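Local coordinates for putative tautomerase (Streptomyces achromogenes, PDB 3RY0), which is a putative tautomerase of the MIF clan, found as an assembly of six copies of a short chain built on a beta-alpha-beta unit, at residues 3-8 / 17-22; 22-27 / 38-43. All blocks are in the same frame, centred on the assembly; numbering follows the deposited sequence.

Contact 1. Residues 3-8 / 17-22; sequences IRVTLL and AALGEA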
loop_
_atom_site.group_PDB
_atom_site.type_symbol
_atom_site.label_atom_id
_atom_site.label_comp_id
_atom_site.label_asym_id
_atom_site.label_seq_id
_atom_site.Cartn_x
_atom_site.Cartn_y
_atom_site.Cartn_z
ATOM N N ILE A 3 0.536 9.774 -4.729
ATOM C CA ILE A 3 1.886 9.257 -4.988
ATOM C C ILE A 3 2.502 8.790 -3.667
ATOM O O ILE A 3 2.680 9.623 -2.743
ATOM C CB ILE A 3 2.787 10.351 -5.628
ATOM C CG1 ILE A 3 2.209 10.768 -6.939
ATOM C CG2 ILE A 3 4.229 9.809 -5.829
ATOM C CD1 ILE A 3 2.911 12.067 -7.542
ATOM N N ARG A 4 2.789 7.505 -3.509
ATOM C CA ARG A 4 3.360 6.993 -2.253
ATOM C C ARG A 4 4.777 6.610 -2.578
ATOM O O ARG A 4 4.993 5.723 -3.421
ATOM C CB ARG A 4 2.612 5.770 -1.745
ATOM C CG ARG A 4 2.955 5.452 -0.312
ATOM C CD ARG A 4 1.893 4.437 0.365
ATOM N NE ARG A 4 1.586 4.962 1.723
ATOM C CZ ARG A 4 0.418 5.389 2.251
ATOM N NH1 ARG A 4 0.519 5.808 3.485
ATOM N NH2 ARG A 4 -0.889 5.324 1.719
ATOM N N VAL A 5 5.735 7.192 -1.865
ATOM C CA VAL A 5 7.136 6.916 -2.130
ATOM C C VAL A 5 7.681 6.105 -0.963
ATOM O O VAL A 5 7.446 6.469 0.225
ATOM C CB VAL A 5 7.931 8.221 -2.200
ATOM C CG1 VAL A 5 9.445 8.021 -2.469
ATOM C CG2 VAL A 5 7.308 9.151 -3.168
ATOM N N THR A 6 8.449 5.058 -1.269
ATOM C CA THR A 6 9.136 4.340 -0.199
ATOM C C THR A 6 10.666 4.538 -0.403
ATOM O O THR A 6 11.170 4.176 -1.459
ATOM C CB THR A 6 8.784 2.845 -0.334
ATOM O OG1 THR A 6 7.360 2.655 -0.293
ATOM C CG2 THR A 6 9.381 2.040 0.870
ATOM N N LEU A 7 11.286 5.091 0.613
ATOM C CA LEU A 7 12.718 5.433 0.576
ATOM C C LEU A 7 13.414 4.830 1.689
ATOM O O LEU A 7 12.830 4.693 2.724
ATOM C CB LEU A 7 12.949 6.952 0.839
ATOM C CG LEU A 7 12.321 7.973 -0.083
ATOM C CD1 LEU A 7 12.822 9.390 0.295
ATOM C CD2 LEU A 7 12.724 7.624 -1.574
ATOM N N LEU A 8 14.711 4.540 1.583
ATOM C CA LEU A 8 15.508 4.242 2.797
ATOM C C LEU A 8 15.628 5.425 3.680
ATOM O O LEU A 8 15.788 6.594 3.156
ATOM C CB LEU A 8 16.913 3.838 2.438
ATOM C CG LEU A 8 17.061 2.472 1.876
ATOM C CD1 LEU A 8 18.478 2.324 1.170
ATOM C CD2 LEU A 8 16.975 1.394 2.986
ATOM N N ALA A 17 11.827 17.396 1.004
ATOM C CA ALA A 17 10.948 18.470 0.592
ATOM C C ALA A 17 11.055 18.732 -0.957
ATOM O O ALA A 17 10.083 18.939 -1.653
ATOM C CB ALA A 17 11.340 19.734 1.331
ATOM N N ALA A 18 12.278 18.657 -1.476
ATOM C CA ALA A 18 12.472 18.833 -2.903
ATOM C C ALA A 18 11.848 17.705 -3.703
ATOM O O ALA A 18 11.246 17.946 -4.761
ATOM C CB ALA A 18 13.934 18.946 -3.253
ATOM N N LEU A 19 11.932 16.460 -3.198
ATOM C CA LEU A 19 11.263 15.333 -3.877
ATOM C C LEU A 19 9.728 15.525 -3.963
ATOM O O LEU A 19 9.143 15.254 -4.989
ATOM C CB LEU A 19 11.669 14.090 -3.073
ATOM C CG LEU A 19 11.015 12.809 -3.612
ATOM C CD1 LEU A 19 11.575 12.351 -4.968
ATOM C CD2 LEU A 19 11.110 11.678 -2.577
ATOM N N GLY A 20 9.129 15.931 -2.826
ATOM C CA GLY A 20 7.695 16.138 -2.846
ATOM C C GLY A 20 7.278 17.135 -3.918
ATOM O O GLY A 20 6.300 16.949 -4.603
ATOM N N GLU A 21 8.016 18.253 -3.977
ATOM C CA GLU A 21 7.718 19.237 -5.012
ATOM C C GLU A 21 7.930 18.743 -6.429
ATOM O O GLU A 21 7.054 18.920 -7.291
ATOM C CB GLU A 21 8.586 20.493 -4.791
ATOM C CG GLU A 21 8.238 21.710 -5.689
ATOM C CD GLU A 21 8.639 21.560 -7.142
ATOM O OE1 GLU A 21 9.707 20.990 -7.470
ATOM O OE2 GLU A 21 7.841 22.089 -7.972
ATOM N N ALA A 22 9.029 18.018 -6.643
ATOM C CA ALA A 22 9.331 17.584 -7.982
ATOM C C ALA A 22 8.472 16.479 -8.527
ATOM O O ALA A 22 8.062 16.448 -9.694
ATOM C CB ALA A 22 10.802 17.188 -8.055
#

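Contact 2. Residues 22-27 / 38-43; sequences ALTAAA and VRVIVE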
loop_
_atom_site.group_PDB
_atom_site.type_symbol
_atom_site.label_atom_id
_atom_site.label_comp_id
_atom_site.label_asym_id
_atom_site.label_seq_id
_atom_site.Cartn_x
_atom_site.Cartn_y
_atom_site.Cartn_z
ATOM N N ALA A 22 9.029 18.018 -6.643
ATOM C CA ALA A 22 9.331 17.584 -7.982
ATOM C C ALA A 22 8.472 16.479 -8.527
ATOM O O ALA A 22 8.062 16.448 -9.694
ATOM C CB ALA A 22 10.802 17.188 -8.055
ATOM N N LEU A 23 8.056 15.571 -7.614
ATOM C CA LEU A 23 7.080 14.536 -8.047
ATOM C C LEU A 23 5.723 15.139 -8.394
ATOM O O LEU A 23 5.080 14.739 -9.348
ATOM C CB LEU A 23 6.931 13.484 -6.925
ATOM C CG LEU A 23 8.178 12.642 -6.679
ATOM C CD1 LEU A 23 7.888 11.762 -5.432
ATOM C CD2 LEU A 23 8.494 11.719 -7.839
ATOM N N THR A 24 5.391 16.167 -7.635
ATOM C CA THR A 24 4.121 16.882 -7.890
ATOM C C THR A 24 4.184 17.614 -9.251
ATOM O O THR A 24 3.209 17.511 -10.001
ATOM C CB THR A 24 3.815 17.874 -6.751
ATOM O OG1 THR A 24 3.696 17.133 -5.522
ATOM C CG2 THR A 24 2.543 18.683 -7.018
ATOM N N ALA A 25 5.331 18.285 -9.531
ATOM C CA ALA A 25 5.439 18.952 -10.848
ATOM C C ALA A 25 5.372 17.959 -11.975
ATOM O O ALA A 25 4.666 18.181 -12.987
ATOM C CB ALA A 25 6.780 19.709 -10.862
ATOM N N ALA A 26 5.959 16.783 -11.800
ATOM C CA ALA A 26 5.960 15.769 -12.828
ATOM C C ALA A 26 4.546 15.307 -13.084
ATOM O O ALA A 26 4.121 15.141 -14.230
ATOM C CB ALA A 26 6.776 14.563 -12.398
ATOM N N ALA A 27 3.735 15.040 -12.029
ATOM C CA ALA A 27 2.335 14.622 -12.243
ATOM C C ALA A 27 1.552 15.799 -12.898
ATOM O O ALA A 27 0.732 15.526 -13.835
ATOM C CB ALA A 27 1.691 14.236 -10.889
ATOM N N VAL A 38 -2.745 16.874 -6.300
ATOM C CA VAL A 38 -1.716 15.804 -6.131
ATOM C C VAL A 38 -1.274 15.745 -4.702
ATOM O O VAL A 38 -0.916 16.751 -4.095
ATOM C CB VAL A 38 -0.512 16.144 -7.010
ATOM C CG1 VAL A 38 0.603 15.089 -6.876
ATOM C CG2 VAL A 38 -0.921 16.412 -8.477
ATOM N N ARG A 39 -1.400 14.502 -4.178
ATOM C CA ARG A 39 -0.895 14.232 -2.833
ATOM C C ARG A 39 0.291 13.305 -2.877
ATOM O O ARG A 39 0.279 12.335 -3.678
ATOM C CB ARG A 39 -1.997 13.621 -1.877
ATOM C CG ARG A 39 -3.004 14.673 -1.534
ATOM C CD ARG A 39 -4.291 14.058 -0.813
ATOM N NE ARG A 39 -5.047 15.176 -0.298
ATOM C CZ ARG A 39 -5.717 16.012 -1.053
ATOM N NH1 ARG A 39 -5.987 15.712 -2.308
ATOM N NH2 ARG A 39 -6.241 17.117 -0.486
ATOM N N VAL A 40 1.295 13.557 -2.068
ATOM C CA VAL A 40 2.475 12.690 -1.974
ATOM C C VAL A 40 2.657 12.321 -0.539
ATOM O O VAL A 40 2.681 13.208 0.386
ATOM C CB VAL A 40 3.758 13.432 -2.473
ATOM C CG1 VAL A 40 4.938 12.469 -2.522
ATOM C CG2 VAL A 40 3.602 14.044 -3.869
ATOM N N ILE A 41 2.856 11.025 -0.262
ATOM C CA ILE A 41 3.172 10.540 1.062
ATOM C C ILE A 41 4.573 9.863 0.969
ATOM O O ILE A 41 4.763 8.965 0.099
ATOM C CB ILE A 41 2.173 9.445 1.551
ATOM C CG1 ILE A 41 0.748 9.984 1.473
ATOM C CG2 ILE A 41 2.646 8.982 3.002
ATOM C CD1 ILE A 41 0.332 10.919 2.568
ATOM N N VAL A 42 5.500 10.280 1.788
ATOM C CA VAL A 42 6.868 9.742 1.746
ATOM C C VAL A 42 7.033 8.869 2.953
ATOM O O VAL A 42 6.930 9.374 4.108
ATOM C CB VAL A 42 7.940 10.848 1.699
ATOM C CG1 VAL A 42 9.387 10.230 1.768
ATOM C CG2 VAL A 42 7.862 11.676 0.455
ATOM N N GLU A 43 7.360 7.589 2.738
ATOM C CA GLU A 43 7.559 6.649 3.864
ATOM C C GLU A 43 9.071 6.305 3.854
ATOM O O GLU A 43 9.693 6.205 2.776
ATOM C CB GLU A 43 6.834 5.372 3.493
ATOM C CG GLU A 43 5.370 5.534 3.331
ATOM C CD GLU A 43 4.722 4.213 2.915
ATOM O OE1 GLU A 43 5.377 3.381 2.176
ATOM O OE2 GLU A 43 3.548 4.057 3.336
HETATM O O HOH W 1 1.778 17.354 -3.509
#

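Contact 1. Residues 3-8 / 17-22
Arg4 NH1, on the strand residue just before Val5, is gripped by two groups of one neighbouring subunit, in a salt bridge with its Glu43 OE1 and a hydrogen bond with its Thr6 OG1; Val5 itself turns to the other face of the strand and, with Leu7, meets Leu19 of the helix. Across the contact everything is apolar, and a single methyl does the touching on the helix side. Leu19 CD2 reaches Val5 CG1 at 4.0 Å and Leu7 CD1 at 4.1 Å, in both cases tip to tip. The two strand methyls subtend about 69° at Leu19 CD2, so that this carbon stands over the interval between two residues that share one face of the strand. With CG opposite its backbone N (chi1 178°), Leu19 extends its isobutyl group from the helix toward the sheet. Of the two methyls of Val5 it is CG1, opposite the backbone N, that takes Leu19. The turn carrying Leu19 is closed by the helix bond from Ala22 N to Ala18 O, at 2.9 Å. Both methyl distances are ordinary, and the joint area of about 90 Å² is small, so helix and strand meet here through three buried side chains and the backbones stay well apart. Leu19 also packs on Thr30 of another subunit. Helix 13-31 covers one face of strand 2-8, with strand 39-45 parallel beside it and a strand of a second chain pairing antiparallel with it, which carries the sheet into the next subunit.

Contact 2. Residues 22-27 / 38-43
The second half of the beta-alpha-beta unit is closed here, where Leu23, Thr24 and Ala27 of helix 13-31 lie on Val40 of strand 39-45 and on Val38, the residue leading into it. The backbones come nearest at Thr24 and Val38, whose CA atoms are 6.2 Å apart. These two side chains run alongside each other, pointing opposite ways, with Thr24 CG2 lying 4.0 Å from Val38 CB. The threonine hydroxyl is set against the valines as well: OG1 is 3.5 Å from Val40 CG2, the two side chains crossing at a slant. OG1 is opposite the carbonyl carbon (chi1 -61°), which turns it back along the helix to its hydrogen bond with Gly20 O. A water then donates to both sides, to Thr24 OG1 at 2.8 Å and to Val38 O at 2.8 Å, with about 119° between the two bonds. The hydroxyl buried among methyls is therefore gripped twice, and the carbonyl just before the strand is tied to the helix. On the flanks Leu23 CD1 meets Val40 CG1 and Ala27 CB meets Val38 CG2, each at 4.2 Å. Val40 also packs on Phe51 of a neighbouring subunit. Two parallel strands joined by a helix packed on one face of their sheet form the beta-alpha-beta unit on which tautomerase-family folds are built.

How the contacts relate
Contact 1 closes before contact 2 opens along the chain; their centres are about 6 Å apart, and they share Ala22 on helix 13-31. Contact 1 sets the earlier turns of that helix on strand 2-8; contact 2 sets its later turns on strand 39-45, the parallel neighbour in the same sheet. They also touch directly: Val5 CG2 packs on Leu23 CD1 at 3.5 Å, a probable backbone bond joins Glu43 N to Val5 O, and on the opposite sheet face Arg4 NE meets Glu43 OE2 of the same chain in a salt bridge of 2.7 Å. One helix thus covers both parallel strands in a continuous layer, and both contacts adjoin the second subunit.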